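Local coordinates for protein glutaredoxin (Grx-1) (Archaeoglobus fulgidus, PDB 3IC4) that probably transfers electrons by thiol-disulfide exchange as a small redox protein of the thioredoxin fold, at residues A[57-60]-A[61-65]; A[22-25]-A[26-29]. One frame throughout, in Å; residues are numbered along the deposited sequence.

Contact 1. Residues A[57-60]-A[61-65]; sequences EKVH and SISGS
The carbonyl oxygen of K58 is gripped by two donors from the last turn of helix 49-63. S61 OG gives the shorter bond, 2.7 Å to K58 O. I62 N gives the other, 3.1 Å to K58 O, with a bent angle of 137° at the hydrogen. The helix belongs to the thioredoxin fold of this glutaredoxin, and this is its C-terminal end. S61 OG can turn back to K58 O because it sits between its own backbone N and carbonyl carbon (chi1 82°). Water 1 then bridges S61 OG and K58 NZ. I62 lays CG1 and CD1 against the same K58 oxygen, with CD1 at 3.5 Å from K58 O, and its side chain also packs on Y17 and on strand 70-73.

One residue on, V59 O takes a nearly straight bond from S63 N (3.0 Å). G64 N still bonds H60 O at 2.8 Å, but G64 itself has positive phi and leaves the helix. The turn carries G64 CA over one face of the H60 ring, while S65 O comes to the edge of that ring, near its plane. The ring also stacks with Y66. Water 2 donates to G64 O and accepts a weak bond from H60 NE2. H60 CA also makes a CA-H...O contact with S65 O, at 3.2 Å.

Contact 2. Residues A[22-25]-A[26-29]; sequences CPHC and KRTL
From the N-cap C22 onward the backbone runs into helix 23-35: K26 N bonds C22 O (2.9 Å), R27 N bonds P23 O and L29 N bonds C25 O. This is the start of the helix in the beta-alpha-beta unit of strands 15-18 and 40-43, and C22 and C25 form a CxxC pattern of thioredoxin type, which fits a glutaredoxin redox site. C22 SG accepts from C25 N at 3.3 Å, with an N-H...S angle of 162°, a capping bond on the first turn.

H24 O is held by two donors of T28. T28 OG1 reaches H24 O at 2.8 Å, and T28 N comes to the same oxygen from the opposite face of its carbonyl plane. OG1 lies anti to the carbonyl carbon of T28 (chi1 -55°), which turns it back along the helix. T28 and C25 also touch M16 of strand 15-18.

On the exposed side R27 bends at chi3 and folds back over the first turn. P23 O lies over one face of the R27 guanidinium, 3.4 Å above the plane and over its centre, while NH1 approaches P23 CB. H24 ND1 is at the guanidinium edge, and the ring and guanidinium planes are 74° apart. Water 3 lies in the plane of the H24 ring, 2.8 Å from H24 ND1, and accepts from R27 NE.

Contact 2 starts a helix and contact 1 ends one. Contact 2 comes first along the chain. Their centres are 18 Å apart, and their nearest atoms are about 9 Å apart, so they do not touch. Strand 15-18 is common to their surroundings: M16 meets C25 and T28 of contact 2, while Y17 meets K58, V59 and I62 of contact 1. The probable redox cysteines lie in contact 2 alone. H24 and T28 of contact 2 touch P69, and I62 and S63 of contact 1 touch the next residue, V70. At about 8 Å from the S63 side chain and about 11 Å from that of T28, bound magnesium is too far for either to coordinate.

Contact 1. Residues A[57-60]-A[61-65]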
loop_
_atom_site.group_PDB
_atom_site.type_symbol
_atom_site.label_atom_id
_atom_site.label_comp_id
_atom_site.label_asym_id
_atom_site.label_seq_id
_atom_site.Cartn_x
_atom_site.Cartn_y
_atom_site.Cartn_z
ATOM N N GLU A 57 1.051 -0.546 11.987
ATOM C CA GLU A 57 -0.200 -0.893 12.620
ATOM C C GLU A 57 -1.348 -0.670 11.663
ATOM O O GLU A 57 -2.307 -1.454 11.651
ATOM C CB GLU A 57 -0.381 -0.144 13.943
ATOM C CG GLU A 57 0.507 -0.709 15.120
ATOM C CD GLU A 57 0.642 -2.257 15.198
ATOM O OE1 GLU A 57 -0.330 -3.029 14.959
ATOM O OE2 GLU A 57 1.776 -2.698 15.485
ATOM N N LYS A 58 -1.227 0.331 10.814
ATOM C CA LYS A 58 -2.244 0.577 9.773
ATOM C C LYS A 58 -2.363 -0.537 8.730
ATOM O O LYS A 58 -3.475 -0.993 8.411
ATOM C CB LYS A 58 -1.951 1.875 9.102
ATOM C CG LYS A 58 -2.913 2.283 7.980
ATOM C CD LYS A 58 -4.282 2.408 8.477
ATOM C CE LYS A 58 -5.071 3.508 7.802
ATOM N NZ LYS A 58 -6.301 3.788 8.581
ATOM N N VAL A 59 -1.242 -0.987 8.227
ATOM C CA VAL A 59 -1.144 -2.139 7.339
ATOM C C VAL A 59 -1.857 -3.362 7.987
ATOM O O VAL A 59 -2.600 -4.054 7.340
ATOM C CB VAL A 59 0.412 -2.479 7.078
ATOM C CG1 VAL A 59 0.678 -3.963 6.876
ATOM C CG2 VAL A 59 0.957 -1.703 5.964
ATOM N N HIS A 60 -1.596 -3.585 9.268
ATOM C CA HIS A 60 -2.174 -4.698 10.013
ATOM C C HIS A 60 -3.659 -4.536 10.129
ATOM O O HIS A 60 -4.417 -5.500 9.999
ATOM C CB HIS A 60 -1.527 -4.829 11.351
ATOM C CG HIS A 60 -2.168 -5.857 12.206
ATOM N ND1 HIS A 60 -3.165 -5.559 13.103
ATOM C CD2 HIS A 60 -1.989 -7.196 12.262
ATOM C CE1 HIS A 60 -3.573 -6.665 13.698
ATOM N NE2 HIS A 60 -2.885 -7.685 13.191
ATOM N N SER A 61 -4.114 -3.308 10.337
ATOM C CA SER A 61 -5.540 -3.060 10.456
ATOM C C SER A 61 -6.275 -3.296 9.142
ATOM O O SER A 61 -7.451 -3.605 9.168
ATOM C CB SER A 61 -5.753 -1.649 10.951
ATOM O OG SER A 61 -5.670 -0.694 9.928
ATOM N N ILE A 62 -5.579 -3.195 8.005
ATOM C CA ILE A 62 -6.160 -3.477 6.683
ATOM C C ILE A 62 -6.096 -5.007 6.338
ATOM O O ILE A 62 -7.099 -5.607 6.037
ATOM C CB ILE A 62 -5.459 -2.728 5.607
ATOM C CG1 ILE A 62 -5.631 -1.207 5.827
ATOM C CG2 ILE A 62 -5.987 -3.191 4.285
ATOM C CD1 ILE A 62 -4.585 -0.356 5.138
ATOM N N SER A 63 -4.933 -5.645 6.437
ATOM C CA SER A 63 -4.774 -7.039 5.948
ATOM C C SER A 63 -4.855 -8.122 7.052
ATOM O O SER A 63 -4.954 -9.288 6.729
ATOM C CB SER A 63 -3.391 -7.234 5.271
ATOM O OG SER A 63 -2.327 -7.164 6.238
ATOM N N GLY A 64 -4.751 -7.730 8.325
ATOM C CA GLY A 64 -4.675 -8.677 9.412
ATOM C C GLY A 64 -3.349 -9.318 9.557
ATOM O O GLY A 64 -3.164 -10.135 10.444
ATOM N N SER A 65 -2.382 -8.865 8.753
ATOM C CA SER A 65 -1.026 -9.404 8.765
ATOM C C SER A 65 0.017 -8.268 8.946
ATOM O O SER A 65 -0.323 -7.061 8.958
ATOM C CB SER A 65 -0.702 -10.149 7.463
ATOM O OG SER A 65 -0.276 -9.238 6.468
HETATM O O HOH W 1 -7.859 0.954 8.361
HETATM O O HOH W 2 -4.924 -10.186 12.537
#

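Contact 2. Residues A[22-25]-A[26-29]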
loop_
_atom_site.group_PDB
_atom_site.type_symbol
_atom_site.label_atom_id
_atom_site.label_comp_id
_atom_site.label_asym_id
_atom_site.label_seq_id
_atom_site.Cartn_x
_atom_site.Cartn_y
_atom_site.Cartn_z
ATOM N N CYS A 22 11.904 -4.606 -1.286
ATOM C CA CYS A 22 11.247 -5.915 -1.412
ATOM C C CYS A 22 10.878 -6.207 -2.870
ATOM O O CYS A 22 10.187 -5.381 -3.471
ATOM C CB CYS A 22 9.993 -5.903 -0.616
ATOM S SG CYS A 22 8.778 -7.232 -0.971
ATOM N N PRO A 23 11.263 -7.359 -3.421
ATOM C CA PRO A 23 10.976 -7.613 -4.836
ATOM C C PRO A 23 9.513 -7.822 -5.170
ATOM O O PRO A 23 9.097 -7.495 -6.268
ATOM C CB PRO A 23 11.784 -8.855 -5.142
ATOM C CG PRO A 23 11.911 -9.542 -3.852
ATOM C CD PRO A 23 12.032 -8.472 -2.824
ATOM N N HIS A 24 8.720 -8.295 -4.208
ATOM C CA HIS A 24 7.256 -8.399 -4.404
ATOM C C HIS A 24 6.626 -7.058 -4.494
ATOM O O HIS A 24 5.764 -6.828 -5.312
ATOM C CB HIS A 24 6.585 -9.143 -3.262
ATOM C CG HIS A 24 7.238 -10.443 -2.937
ATOM N ND1 HIS A 24 7.251 -11.490 -3.817
ATOM C CD2 HIS A 24 7.849 -10.881 -1.806
ATOM C CE1 HIS A 24 7.883 -12.512 -3.273
ATOM N NE2 HIS A 24 8.234 -12.187 -2.036
ATOM N N CYS A 25 7.100 -6.162 -3.642
ATOM C CA CYS A 25 6.660 -4.742 -3.644
ATOM C C CYS A 25 7.064 -4.027 -4.897
ATOM O O CYS A 25 6.257 -3.302 -5.470
ATOM C CB CYS A 25 7.210 -3.988 -2.460
ATOM S SG CYS A 25 6.582 -4.619 -0.899
ATOM N N LYS A 26 8.295 -4.254 -5.356
ATOM C CA LYS A 26 8.753 -3.706 -6.665
ATOM C C LYS A 26 7.850 -4.132 -7.816
ATOM O O LYS A 26 7.493 -3.323 -8.663
ATOM C CB LYS A 26 10.196 -4.116 -6.986
ATOM C CG LYS A 26 11.259 -3.487 -6.122
ATOM C CD LYS A 26 12.656 -4.007 -6.461
ATOM C CE LYS A 26 13.666 -3.577 -5.454
ATOM N NZ LYS A 26 14.974 -3.945 -5.930
ATOM N N ARG A 27 7.534 -5.413 -7.890
ATOM C CA ARG A 27 6.667 -5.966 -8.931
ATOM C C ARG A 27 5.260 -5.309 -8.895
ATOM O O ARG A 27 4.682 -4.939 -9.894
ATOM C CB ARG A 27 6.559 -7.487 -8.799
ATOM C CG ARG A 27 7.739 -8.244 -9.339
ATOM C CD ARG A 27 7.500 -9.756 -9.303
ATOM N NE ARG A 27 7.835 -10.291 -8.005
ATOM C CZ ARG A 27 9.064 -10.614 -7.600
ATOM N NH1 ARG A 27 9.220 -11.120 -6.384
ATOM N NH2 ARG A 27 10.156 -10.464 -8.334
ATOM N N THR A 28 4.737 -5.179 -7.683
ATOM C CA THR A 28 3.425 -4.572 -7.496
ATOM C C THR A 28 3.435 -3.093 -7.927
ATOM O O THR A 28 2.518 -2.643 -8.586
ATOM C CB THR A 28 3.001 -4.665 -6.020
ATOM O OG1 THR A 28 3.052 -6.032 -5.626
ATOM C CG2 THR A 28 1.573 -4.114 -5.768
ATOM N N LEU A 29 4.494 -2.358 -7.585
ATOM C CA LEU A 29 4.640 -0.974 -8.034
ATOM C C LEU A 29 4.621 -0.874 -9.571
ATOM O O LEU A 29 3.969 -0.010 -10.154
ATOM C CB LEU A 29 5.943 -0.384 -7.454
ATOM C CG LEU A 29 6.263 1.069 -7.895
ATOM C CD1 LEU A 29 5.458 1.999 -7.072
ATOM C CD2 LEU A 29 7.732 1.422 -7.796
HETATM O O HOH W 3 5.953 -11.697 -6.265
#